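Local atomic coordinates of 3-phytase (Klebsiella pneumoniae, PDB entry 2WNH), a protein that probably removes phosphate from phytate (inositol hexakisphosphate) by hydrolysis, as a 3-phytase of the histidine acid phosphatase family. Residues Q106-G111 with L286-D291; G263-N268 with P398-V403; A269-V274 with A383-L388; T299-S304 with L321-W326; E364-Q367 with R371-D374. The protein carries 3 engineered substitutions. All blocks are in the same frame, centred on the assembly; numbering follows the deposited sequence.

Interaction 1 (Q106-G111 with L286-D291); sequences QALVDG and LLVAHD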
# COMPACT_ATOMS: atom_id res chain seq x y z
N GLN B 106 -19.34 -4.60 13.03
CA GLN B 106 -18.62 -4.87 11.78
C GLN B 106 -17.75 -3.68 11.34
O GLN B 106 -16.57 -3.87 11.00
CB GLN B 106 -19.60 -5.25 10.66
CG GLN B 106 -20.31 -6.59 10.91
CD GLN B 106 -21.30 -6.89 9.82
OE1 GLN B 106 -21.45 -8.04 9.37
NE2 GLN B 106 -21.98 -5.86 9.38
N ALA B 107 -18.31 -2.47 11.38
CA ALA B 107 -17.56 -1.26 11.00
C ALA B 107 -16.30 -1.06 11.83
O ALA B 107 -15.25 -0.68 11.27
CB ALA B 107 -18.46 -0.01 11.05
N LEU B 108 -16.37 -1.31 13.14
CA LEU B 108 -15.20 -1.08 13.99
C LEU B 108 -14.06 -2.01 13.62
O LEU B 108 -12.93 -1.53 13.54
CB LEU B 108 -15.54 -1.31 15.47
CG LEU B 108 -16.30 -0.12 16.07
CD1 LEU B 108 -16.94 -0.44 17.45
CD2 LEU B 108 -15.40 1.12 16.23
N VAL B 109 -14.35 -3.29 13.37
CA VAL B 109 -13.26 -4.24 13.04
C VAL B 109 -12.82 -4.13 11.57
O VAL B 109 -11.66 -4.39 11.24
CB VAL B 109 -13.56 -5.70 13.48
CG1 VAL B 109 -13.51 -5.80 14.99
CG2 VAL B 109 -14.92 -6.17 12.93
N ASP B 110 -13.76 -3.73 10.71
CA ASP B 110 -13.48 -3.37 9.30
C ASP B 110 -12.39 -2.27 9.24
O ASP B 110 -11.44 -2.37 8.47
CB ASP B 110 -14.80 -2.85 8.66
CG ASP B 110 -14.84 -2.97 7.13
OD1 ASP B 110 -13.88 -3.42 6.46
OD2 ASP B 110 -15.90 -2.60 6.58
N GLY B 111 -12.51 -1.26 10.10
CA GLY B 111 -11.52 -0.18 10.20
C GLY B 111 -10.25 -0.62 10.91
O GLY B 111 -9.12 -0.35 10.45
N LEU B 286 -14.71 -6.15 22.91
CA LEU B 286 -15.47 -5.05 22.31
C LEU B 286 -16.96 -5.42 22.33
O LEU B 286 -17.38 -6.42 21.72
CB LEU B 286 -14.96 -4.78 20.88
CG LEU B 286 -15.79 -3.81 20.05
CD1 LEU B 286 -15.85 -2.45 20.74
CD2 LEU B 286 -15.23 -3.64 18.62
N LEU B 287 -17.72 -4.61 23.06
CA LEU B 287 -19.16 -4.76 23.23
C LEU B 287 -19.84 -3.59 22.53
O LEU B 287 -19.45 -2.44 22.71
CB LEU B 287 -19.52 -4.72 24.72
CG LEU B 287 -18.74 -5.65 25.65
CD1 LEU B 287 -19.23 -5.45 27.09
CD2 LEU B 287 -18.91 -7.10 25.22
N VAL B 288 -20.88 -3.89 21.76
CA VAL B 288 -21.52 -2.84 20.98
C VAL B 288 -23.02 -2.88 21.29
O VAL B 288 -23.70 -3.89 21.02
CB VAL B 288 -21.20 -2.98 19.47
CG1 VAL B 288 -21.80 -1.81 18.69
CG2 VAL B 288 -19.65 -3.02 19.24
N ALA B 289 -23.51 -1.77 21.83
CA ALA B 289 -24.91 -1.69 22.28
C ALA B 289 -25.46 -0.27 22.11
O ALA B 289 -25.21 0.39 21.10
CB ALA B 289 -25.04 -2.20 23.72
N HIS B 290 -26.19 0.20 23.11
CA HIS B 290 -27.05 1.38 22.94
C HIS B 290 -26.67 2.44 23.96
O HIS B 290 -26.00 2.16 24.96
CB HIS B 290 -28.54 0.95 23.02
CG HIS B 290 -28.85 -0.25 22.19
ND1 HIS B 290 -29.34 -0.17 20.90
CD2 HIS B 290 -28.68 -1.58 22.44
CE1 HIS B 290 -29.48 -1.39 20.40
NE2 HIS B 290 -29.09 -2.26 21.32
N ASP B 291 -27.08 3.68 23.69
CA ASP B 291 -26.79 4.77 24.60
C ASP B 291 -27.40 4.50 25.97
O ASP B 291 -26.82 4.86 26.98
CB ASP B 291 -27.24 6.13 24.03
CG ASP B 291 -28.67 6.13 23.47
OD1 ASP B 291 -29.45 5.17 23.64
OD2 ASP B 291 -29.02 7.15 22.85

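Interaction 2 (G263-N268 with P398-V403); sequences GSVLLN and PAVAMV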
# COMPACT_ATOMS: atom_id res chain seq x y z
N GLY B 263 -28.53 -2.08 34.47
CA GLY B 263 -27.13 -1.94 34.08
C GLY B 263 -26.10 -2.71 34.91
O GLY B 263 -24.94 -2.79 34.52
N SER B 264 -26.50 -3.26 36.07
CA SER B 264 -25.52 -3.96 36.92
C SER B 264 -24.88 -5.16 36.25
O SER B 264 -23.70 -5.42 36.44
CB SER B 264 -26.14 -4.40 38.25
OG SER B 264 -26.41 -3.27 39.08
N VAL B 265 -25.66 -5.90 35.47
CA VAL B 265 -25.16 -7.11 34.80
C VAL B 265 -24.03 -6.76 33.82
O VAL B 265 -23.04 -7.49 33.70
CB VAL B 265 -26.33 -7.88 34.12
CG1 VAL B 265 -26.96 -7.05 33.00
CG2 VAL B 265 -25.90 -9.26 33.65
N LEU B 266 -24.16 -5.60 33.17
CA LEU B 266 -23.19 -5.17 32.16
C LEU B 266 -21.95 -4.59 32.81
O LEU B 266 -20.82 -4.90 32.42
CB LEU B 266 -23.84 -4.15 31.20
CG LEU B 266 -22.98 -3.56 30.07
CD1 LEU B 266 -22.27 -4.66 29.22
CD2 LEU B 266 -23.85 -2.66 29.18
N LEU B 267 -22.13 -3.72 33.79
CA LEU B 267 -20.93 -3.20 34.45
C LEU B 267 -20.17 -4.36 35.08
O LEU B 267 -18.94 -4.43 34.99
CB LEU B 267 -21.25 -2.12 35.48
CG LEU B 267 -20.03 -1.60 36.27
CD1 LEU B 267 -18.94 -1.01 35.37
CD2 LEU B 267 -20.45 -0.54 37.28
N ASN B 268 -20.89 -5.27 35.74
CA ASN B 268 -20.22 -6.43 36.33
C ASN B 268 -19.38 -7.24 35.32
O ASN B 268 -18.23 -7.64 35.64
CB ASN B 268 -21.24 -7.34 37.01
CG ASN B 268 -20.57 -8.43 37.80
OD1 ASN B 268 -19.77 -8.17 38.71
ND2 ASN B 268 -20.87 -9.67 37.44
N PRO B 398 -26.22 -11.17 37.56
CA PRO B 398 -25.88 -12.58 37.42
C PRO B 398 -24.67 -12.74 36.50
O PRO B 398 -24.43 -11.88 35.64
CB PRO B 398 -27.12 -13.18 36.74
CG PRO B 398 -27.73 -12.05 35.99
CD PRO B 398 -27.48 -10.84 36.86
N ALA B 399 -23.92 -13.82 36.68
CA ALA B 399 -22.80 -14.12 35.79
C ALA B 399 -23.34 -14.40 34.39
O ALA B 399 -24.36 -15.07 34.22
CB ALA B 399 -22.02 -15.31 36.30
N VAL B 400 -22.63 -13.89 33.37
CA VAL B 400 -22.99 -14.13 31.99
C VAL B 400 -21.73 -14.71 31.37
O VAL B 400 -20.67 -14.16 31.57
CB VAL B 400 -23.35 -12.80 31.25
CG1 VAL B 400 -23.57 -13.02 29.74
CG2 VAL B 400 -24.57 -12.16 31.88
N ALA B 401 -21.86 -15.83 30.66
CA ALA B 401 -20.74 -16.33 29.84
C ALA B 401 -20.53 -15.31 28.71
O ALA B 401 -21.42 -15.14 27.86
CB ALA B 401 -21.09 -17.66 29.23
N MET B 402 -19.35 -14.68 28.67
CA MET B 402 -19.06 -13.67 27.65
C MET B 402 -18.96 -14.25 26.25
O MET B 402 -19.42 -13.65 25.27
CB MET B 402 -17.78 -12.89 28.03
CG MET B 402 -17.47 -11.74 27.08
SD MET B 402 -18.80 -10.51 26.92
CE MET B 402 -18.82 -9.84 28.58
N VAL B 403 -18.38 -15.44 26.14
CA VAL B 403 -18.35 -16.11 24.85
C VAL B 403 -19.69 -16.76 24.56
O VAL B 403 -20.07 -17.74 25.21
CB VAL B 403 -17.23 -17.16 24.74
CG1 VAL B 403 -17.28 -17.83 23.35
CG2 VAL B 403 -15.88 -16.50 24.97
O HOH W 1 -22.52 -10.02 34.96

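Interaction 3 (A269-V274 with A383-L388); sequences AMLDGV and AAITAL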
# COMPACT_ATOMS: atom_id res chain seq x y z
N ALA B 269 -19.96 -7.48 34.15
CA ALA B 269 -19.31 -8.21 33.05
C ALA B 269 -18.06 -7.46 32.57
O ALA B 269 -17.01 -8.09 32.28
CB ALA B 269 -20.27 -8.43 31.90
N MET B 270 -18.17 -6.14 32.50
CA MET B 270 -17.06 -5.29 32.06
C MET B 270 -15.91 -5.26 33.06
O MET B 270 -14.74 -5.36 32.66
CB MET B 270 -17.55 -3.85 31.76
CG MET B 270 -18.38 -3.75 30.48
SD MET B 270 -19.14 -2.11 30.35
CE MET B 270 -17.72 -1.06 30.06
N LEU B 271 -16.22 -5.10 34.35
CA LEU B 271 -15.17 -5.11 35.39
C LEU B 271 -14.46 -6.49 35.50
O LEU B 271 -13.24 -6.56 35.61
CB LEU B 271 -15.72 -4.71 36.76
CG LEU B 271 -16.27 -3.29 36.87
CD1 LEU B 271 -16.97 -3.15 38.19
CD2 LEU B 271 -15.12 -2.27 36.71
N ASP B 272 -15.24 -7.57 35.43
CA ASP B 272 -14.69 -8.92 35.38
C ASP B 272 -13.86 -9.09 34.11
O ASP B 272 -12.81 -9.74 34.13
CB ASP B 272 -15.81 -9.95 35.42
CG ASP B 272 -16.31 -10.20 36.84
OD1 ASP B 272 -15.69 -9.70 37.81
OD2 ASP B 272 -17.32 -10.93 36.99
N GLY B 273 -14.31 -8.48 33.02
CA GLY B 273 -13.59 -8.62 31.75
C GLY B 273 -12.22 -7.95 31.72
O GLY B 273 -11.36 -8.34 30.93
N VAL B 274 -12.00 -6.93 32.55
CA VAL B 274 -10.73 -6.17 32.56
C VAL B 274 -9.75 -6.74 33.58
O VAL B 274 -8.58 -6.37 33.62
CB VAL B 274 -10.96 -4.63 32.75
CG1 VAL B 274 -11.22 -4.29 34.24
CG2 VAL B 274 -9.78 -3.84 32.19
N ALA B 383 -8.29 -0.83 43.92
CA ALA B 383 -9.04 0.31 44.44
C ALA B 383 -9.97 0.92 43.39
O ALA B 383 -11.04 1.43 43.73
CB ALA B 383 -8.09 1.38 44.97
N ALA B 384 -9.55 0.91 42.12
CA ALA B 384 -10.38 1.45 41.04
C ALA B 384 -11.59 0.55 40.79
O ALA B 384 -12.74 1.02 40.71
CB ALA B 384 -9.55 1.62 39.78
N ILE B 385 -11.33 -0.76 40.70
CA ILE B 385 -12.40 -1.75 40.56
C ILE B 385 -13.44 -1.64 41.69
O ILE B 385 -14.64 -1.64 41.43
CB ILE B 385 -11.81 -3.18 40.50
CG1 ILE B 385 -10.89 -3.31 39.26
CG2 ILE B 385 -12.92 -4.24 40.54
CD1 ILE B 385 -11.61 -3.34 37.91
N THR B 386 -12.96 -1.54 42.92
CA THR B 386 -13.83 -1.42 44.09
C THR B 386 -14.69 -0.16 44.02
O THR B 386 -15.90 -0.22 44.26
CB THR B 386 -13.02 -1.43 45.39
OG1 THR B 386 -12.35 -2.69 45.49
CG2 THR B 386 -13.95 -1.25 46.62
N ALA B 387 -14.07 0.97 43.72
CA ALA B 387 -14.79 2.22 43.62
C ALA B 387 -15.83 2.21 42.50
O ALA B 387 -16.98 2.65 42.69
CB ALA B 387 -13.83 3.41 43.46
N LEU B 388 -15.45 1.68 41.34
CA LEU B 388 -16.36 1.66 40.19
C LEU B 388 -17.54 0.72 40.39
O LEU B 388 -18.60 0.90 39.77
CB LEU B 388 -15.60 1.28 38.91
CG LEU B 388 -14.64 2.37 38.42
CD1 LEU B 388 -13.66 1.75 37.39
CD2 LEU B 388 -15.33 3.59 37.82

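Interaction 4 (T299-S304 with L321-W326); sequences TLMNFS and LVLERW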
# COMPACT_ATOMS: atom_id res chain seq x y z
N THR B 299 -23.63 5.74 35.12
CA THR B 299 -24.31 6.08 36.39
C THR B 299 -23.83 5.21 37.55
O THR B 299 -23.50 5.74 38.63
CB THR B 299 -25.85 6.12 36.22
OG1 THR B 299 -26.17 7.28 35.45
CG2 THR B 299 -26.57 6.20 37.57
N LEU B 300 -23.76 3.90 37.33
CA LEU B 300 -23.27 2.98 38.36
C LEU B 300 -21.81 3.25 38.71
O LEU B 300 -21.39 3.13 39.87
CB LEU B 300 -23.49 1.52 37.94
CG LEU B 300 -24.95 1.07 37.78
CD1 LEU B 300 -24.97 -0.35 37.31
CD2 LEU B 300 -25.70 1.23 39.09
N MET B 301 -21.03 3.66 37.71
CA MET B 301 -19.62 4.08 37.92
C MET B 301 -19.50 5.40 38.66
O MET B 301 -18.40 5.74 39.11
CB MET B 301 -18.87 4.18 36.58
CG MET B 301 -18.72 2.87 35.84
SD MET B 301 -18.20 3.16 34.12
CE MET B 301 -16.43 3.07 34.28
N ASN B 302 -20.60 6.16 38.75
CA ASN B 302 -20.56 7.55 39.24
C ASN B 302 -19.60 8.42 38.42
O ASN B 302 -18.84 9.22 38.96
CB ASN B 302 -20.23 7.58 40.74
CG ASN B 302 -20.87 8.76 41.48
OD1 ASN B 302 -20.53 9.01 42.63
ND2 ASN B 302 -21.79 9.46 40.84
N PHE B 303 -19.62 8.22 37.11
CA PHE B 303 -18.68 8.87 36.20
C PHE B 303 -19.48 9.81 35.31
O PHE B 303 -20.36 9.38 34.56
CB PHE B 303 -17.91 7.80 35.38
CG PHE B 303 -16.96 8.34 34.31
CD1 PHE B 303 -16.33 9.60 34.41
CD2 PHE B 303 -16.64 7.52 33.22
CE1 PHE B 303 -15.46 10.04 33.39
CE2 PHE B 303 -15.77 7.95 32.21
CZ PHE B 303 -15.17 9.21 32.30
N SER B 304 -19.16 11.09 35.42
CA SER B 304 -19.82 12.13 34.65
C SER B 304 -18.81 12.84 33.75
O SER B 304 -17.66 13.03 34.13
CB SER B 304 -20.48 13.14 35.60
OG SER B 304 -21.18 14.15 34.88
N LEU B 321 -17.20 3.92 25.98
CA LEU B 321 -16.65 3.89 27.32
C LEU B 321 -15.57 2.80 27.30
O LEU B 321 -15.81 1.68 26.85
CB LEU B 321 -17.78 3.51 28.30
CG LEU B 321 -17.48 3.56 29.79
CD1 LEU B 321 -16.99 4.95 30.21
CD2 LEU B 321 -18.80 3.22 30.50
N VAL B 322 -14.38 3.14 27.78
CA VAL B 322 -13.26 2.21 27.74
C VAL B 322 -12.66 1.98 29.11
O VAL B 322 -12.39 2.95 29.84
CB VAL B 322 -12.15 2.68 26.76
CG1 VAL B 322 -10.98 1.66 26.76
CG2 VAL B 322 -12.69 2.89 25.34
N LEU B 323 -12.37 0.71 29.42
CA LEU B 323 -11.51 0.36 30.56
C LEU B 323 -10.23 -0.28 30.00
O LEU B 323 -10.31 -1.20 29.19
CB LEU B 323 -12.19 -0.68 31.44
CG LEU B 323 -13.63 -0.40 31.88
CD1 LEU B 323 -14.18 -1.62 32.66
CD2 LEU B 323 -13.72 0.87 32.69
N GLU B 324 -9.08 0.20 30.47
CA GLU B 324 -7.78 -0.38 30.09
C GLU B 324 -7.00 -0.83 31.32
O GLU B 324 -6.81 -0.05 32.25
CB GLU B 324 -6.93 0.68 29.35
CG GLU B 324 -7.41 0.99 27.91
CD GLU B 324 -6.70 2.20 27.28
OE1 GLU B 324 -5.89 2.89 27.97
OE2 GLU B 324 -6.95 2.48 26.09
N ARG B 325 -6.51 -2.07 31.30
CA ARG B 325 -5.56 -2.52 32.33
C ARG B 325 -4.14 -2.33 31.84
O ARG B 325 -3.76 -2.84 30.79
CB ARG B 325 -5.77 -4.01 32.68
CG ARG B 325 -4.97 -4.42 33.92
CD ARG B 325 -5.22 -5.85 34.29
NE ARG B 325 -4.46 -6.81 33.49
CZ ARG B 325 -5.00 -7.72 32.68
NH1 ARG B 325 -6.32 -7.78 32.50
NH2 ARG B 325 -4.20 -8.55 32.02
N TRP B 326 -3.37 -1.56 32.63
CA TRP B 326 -1.98 -1.24 32.38
C TRP B 326 -1.10 -1.84 33.45
O TRP B 326 -1.53 -2.08 34.57
CB TRP B 326 -1.77 0.26 32.38
CG TRP B 326 -2.35 0.97 31.17
CD1 TRP B 326 -3.66 1.37 30.98
CD2 TRP B 326 -1.63 1.35 29.98
NE1 TRP B 326 -3.78 1.98 29.76
CE2 TRP B 326 -2.57 1.98 29.12
CE3 TRP B 326 -0.30 1.21 29.56
CZ2 TRP B 326 -2.21 2.48 27.85
CZ3 TRP B 326 0.06 1.71 28.29
CH2 TRP B 326 -0.89 2.35 27.46

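Interaction 5 (E364-Q367 with R371-D374); sequences EWRQ and RQTD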
# COMPACT_ATOMS: atom_id res chain seq x y z
N GLU B 364 -11.28 11.45 31.07
CA GLU B 364 -10.92 10.33 31.91
C GLU B 364 -11.54 10.43 33.29
O GLU B 364 -11.66 11.52 33.85
CB GLU B 364 -9.39 10.30 32.06
CG GLU B 364 -8.61 10.19 30.76
CD GLU B 364 -7.11 10.20 31.02
OE1 GLU B 364 -6.59 11.27 31.50
OE2 GLU B 364 -6.47 9.15 30.77
N TRP B 365 -11.94 9.28 33.84
CA TRP B 365 -12.35 9.16 35.25
C TRP B 365 -11.11 9.16 36.14
O TRP B 365 -10.03 8.71 35.72
CB TRP B 365 -13.10 7.83 35.42
CG TRP B 365 -13.50 7.49 36.81
CD1 TRP B 365 -14.65 7.85 37.46
CD2 TRP B 365 -12.77 6.65 37.73
NE1 TRP B 365 -14.67 7.32 38.74
CE2 TRP B 365 -13.53 6.58 38.92
CE3 TRP B 365 -11.54 5.97 37.66
CZ2 TRP B 365 -13.11 5.85 40.03
CZ3 TRP B 365 -11.12 5.27 38.78
CH2 TRP B 365 -11.90 5.21 39.94
N ARG B 366 -11.27 9.65 37.36
CA ARG B 366 -10.18 9.60 38.33
C ARG B 366 -10.73 9.61 39.76
O ARG B 366 -11.90 9.93 39.99
CB ARG B 366 -9.21 10.77 38.14
CG ARG B 366 -9.84 12.15 38.33
CD ARG B 366 -8.77 13.22 38.56
NE ARG B 366 -8.01 12.92 39.78
CZ ARG B 366 -6.72 12.59 39.82
NH1 ARG B 366 -5.98 12.56 38.71
NH2 ARG B 366 -6.15 12.32 40.99
N GLN B 367 -9.86 9.25 40.69
CA GLN B 367 -10.14 9.35 42.11
C GLN B 367 -8.81 9.55 42.80
O GLN B 367 -7.77 9.37 42.17
CB GLN B 367 -10.85 8.10 42.61
CG GLN B 367 -10.02 6.80 42.59
CD GLN B 367 -10.76 5.67 43.30
OE1 GLN B 367 -11.82 5.89 43.89
NE2 GLN B 367 -10.20 4.47 43.26
N ARG B 371 -2.69 8.67 38.96
CA ARG B 371 -1.51 9.42 38.53
C ARG B 371 -1.55 9.72 37.04
O ARG B 371 -1.95 8.86 36.24
CB ARG B 371 -0.22 8.68 38.90
CG ARG B 371 -0.11 7.24 38.33
CD ARG B 371 1.18 6.51 38.80
NE ARG B 371 1.21 6.32 40.24
CZ ARG B 371 2.01 6.97 41.09
NH1 ARG B 371 2.89 7.86 40.65
NH2 ARG B 371 1.94 6.71 42.38
N GLN B 372 -1.14 10.92 36.67
CA GLN B 372 -1.02 11.31 35.27
C GLN B 372 0.28 10.77 34.66
O GLN B 372 1.39 11.13 35.10
CB GLN B 372 -1.03 12.84 35.15
CG GLN B 372 -2.38 13.47 35.36
CD GLN B 372 -3.32 13.18 34.20
OE1 GLN B 372 -2.91 13.12 33.03
NE2 GLN B 372 -4.59 12.99 34.53
N THR B 373 0.15 9.91 33.64
CA THR B 373 1.29 9.31 32.96
C THR B 373 1.27 9.68 31.49
O THR B 373 0.32 10.29 31.00
CB THR B 373 1.28 7.76 33.04
OG1 THR B 373 0.29 7.25 32.13
CG2 THR B 373 0.94 7.30 34.44
N ASP B 374 2.33 9.30 30.78
CA ASP B 374 2.41 9.61 29.35
C ASP B 374 1.38 8.83 28.51
O ASP B 374 1.14 9.17 27.34
CB ASP B 374 3.85 9.40 28.85
CG ASP B 374 4.81 10.47 29.39
OD1 ASP B 374 4.45 11.67 29.40
OD2 ASP B 374 5.94 10.12 29.80
O HOH W 2 -4.22 11.92 30.70

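Interaction 1 (Q106-G111 with L286-D291)
A chi1 of -77° puts CG of Leu-108 opposite its own carbonyl carbon, whereas Leu-286 makes the other choice, with CG opposite its backbone N at 171°. In both leucines one methyl then continues the chain away from CA: CD1 in Leu-108, CD2 in Leu-286. These two methyls meet at 3.8 Å, Leu-108 CD1 against Leu-286 CD2. The side chains pass at a slant rather than end on, so Leu-286 CD2 also lies 3.9 Å from Leu-108 CB, nearer the root of the helix residue. The other branch, Leu-286 CD1, is 4.0 Å from Leu-108 CD1. Two residues along the strand, Val-288 adds a lighter touch, its CG2 being 4.1 Å from Leu-108 CD1. Leu-108 CD1 thus reaches two successive residues on one face of the strand. This is the alpha/beta core of the histidine phosphatase fold: strand 284-289 runs between the parallel strands 14-24 and 91-95, and helix 99-112 lies over one face of that sheet. The strand leads straight into the His-Asp pair characteristic of branch 2 of the superfamily, His-290 and Asp-291, with His-290 as N-cap of the next helix. Val-64 and Lys-67 of helix 58-77 also touch Leu-108. Two residues on, the carboxylate of Asp-110 faces the subunit interface and bonds Tyr-61 of its own chain and both His-59 and Asn-221 of the second subunit.

Interaction 2 (G263-N268 with P398-V403)
Pro-398 begins the contact by laying the CD corner of its ring against Val-265, with CD 3.9 Å from Val-265 CG2 on helix 256-274. Its carbonyl comes close to the same methyl, Pro-398 O being 3.6 Å from Val-265 CG2, yet its polar partner is a water. That water gives one hydrogen to Pro-398 O at 2.8 Å and the other to Val-265 O at 2.9 Å, and accepts from Asn-268 ND2 at 3.0 Å. Three bonds hold it, and through it a helix carbonyl and a side-chain amide one turn later are both tied to the tail. The other amide atom of Asn-268, OD1, accepts from Arg-394, which fixes the rotation of the group. Ala-399 turns its methyl away from the helix. Here the chain is the irregular C-terminal tail that follows helix 381-388 and runs back across helix 256-274, which is kinked around Val-265 and Leu-266. Val-400 returns to the helix: its CG2 meets Val-265 CG2 at 3.6 Å, the two side chains crossing at about a right angle. Val-265 sends CG2 there because that branch sits opposite the backbone N, with CG1 at a chi1 of 65°. Farther on, the carbonyls of Ala-401 and Met-402 both accept from Arg-94 NH1, and Val-403 packs on Tyr-92 and Pro-280.

Interaction 3 (A269-V274 with A383-L388)
Ile-385 pushes its CD1 methyl between Leu-271 and Val-274, two residues three positions apart on the facing helix. The setting is an antiparallel helix pair: segments 269-274 and 383-388 run at 174° to each other, their axes 11.1 Å apart at closest approach. Apolar side chains fill the interval between the axes. Ile-385 crosses it because its chain is bent at chi2 (-72°); the side chain leaves its backbone obliquely to the other helix, and its end swings round to it. Leu-271, by contrast, is directed at the partner helix from the start, and the branch that does the touching is CD2. Along the interface Leu-271 and Ile-385 run past each other in opposite senses, as do Val-274 and Ile-385. One turn after Ile-385, Leu-388 joins in with the foot of its side chain, its CB lying 4.2 Å from Leu-271 CD2. Both helices rest on the mixed sheet: Val-274 and Leu-388 each touch Leu-336 of strand 334-342, and Val-274 reaches Val-20 of strand 14-24 as well. At the solvent side Asp-272 makes a salt bridge with Lys-275. Ile-385 CD1 stands 3.8 Å from Val-274 CG1 and 3.9 Å from Leu-271 CD2.

Interaction 4 (T299-S304 with L321-W326)
Helix 291-301 finishes in a Schellman motif, with Asn-302 at positive phi (57°) turning the chain out of the helix, so that Met-301 and Phe-303 on either side of it both point toward strand 320-328. Leu-321 receives them with separate branches. Leu-321 CD2 meets Met-301 SD at 3.7 Å, the two side chains reaching for each other tip to tip. Leu-321 CD1 lies at the edge of the Phe-303 ring near its plane, 3.8 Å from Phe-303 CE2 and 4.0 Å from Phe-303 CD2. Beyond the sulfur, the bend at chi3 (92°) carries the methionine methyl along the strand, where Met-301 CE lies 3.8 Å from Leu-323 CD2. The methionine contacts belong to one of two deposited conformers, so they may not hold at all times. Farther along the strand, Trp-326 NE1 donates to Glu-324 OE1 at 2.9 Å; the oxygen lies nearly in the indole plane, but the N-H reaches it on the anti side, tilted 33° out of the carboxylate plane. Arg-337, Tyr-75 and Tyr-339 also bind that buried carboxylate, a set of partners that would be expected to keep it ionised. Strand 320-328 runs antiparallel between strands 14-24 and 334-342 of the mixed sheet; Val-338 of the latter touches Met-301 and Leu-323, Leu-300 packs on helix 256-274, and the Phe-303 ring stands edge-to-face with both Trp-305 and Trp-365.

Interaction 5 (E364-Q367 with R371-D374)
Gln-372 approaches Glu-364 and Arg-366 with its amide end, and its route there is folded. From CB the chain turns at chi1 (-74°), placing CG opposite the carbonyl carbon, then bends again at chi2 (-71°), which brings CD and the amide round to the other segment. Gln-372 OE1 accepts from a water at 2.9 Å, and the same water donates its second hydrogen to Glu-364 OE1 at 2.6 Å, a short bond. Gln-372 NE2 ends 4.0 Å from Glu-364 OE1, too far for a direct hydrogen bond, with the carboxylate and amide planes 67° apart. Gln-372 NE2 also stands at the edge of the Arg-366 guanidinium, near its plane and 4.4 Å from Arg-366 NH1. The water therefore makes the polar link across this surface contact. The glutamate also has partners outside the two segments: Thr-377 at OE1 and Arg-337, in a salt bridge, at OE2. Strand 371-373 pairs antiparallel with strand 376-380, in which Cys-379 is disulfide-bonded to Cys-370. The arrangement is that of a disulfide-tied beta-hairpin at the margin of a sheet, joined through water to Glu-364 at the end of strand 361-364.

Following the chain, helix 99-112 opens interaction 1, and helix 256-274 then opens interactions 2 and 3 in turn before strand 284-289 closes interaction 1; interaction 1 therefore crosses both. Interaction 4 closes a short loop from the end of helix 291-301 to strand 320-328, and interaction 5 a still shorter one between 364-367 and 371-374. These two lie in series, both nested inside interaction 3, which helix 381-388 closes. The C-terminal tail closes interaction 2 around all three. Interactions 1, 4 and 5 reach the same mixed sheet, while helix 256-274, shared by interactions 2 and 3, is tied to the last helix and the tail.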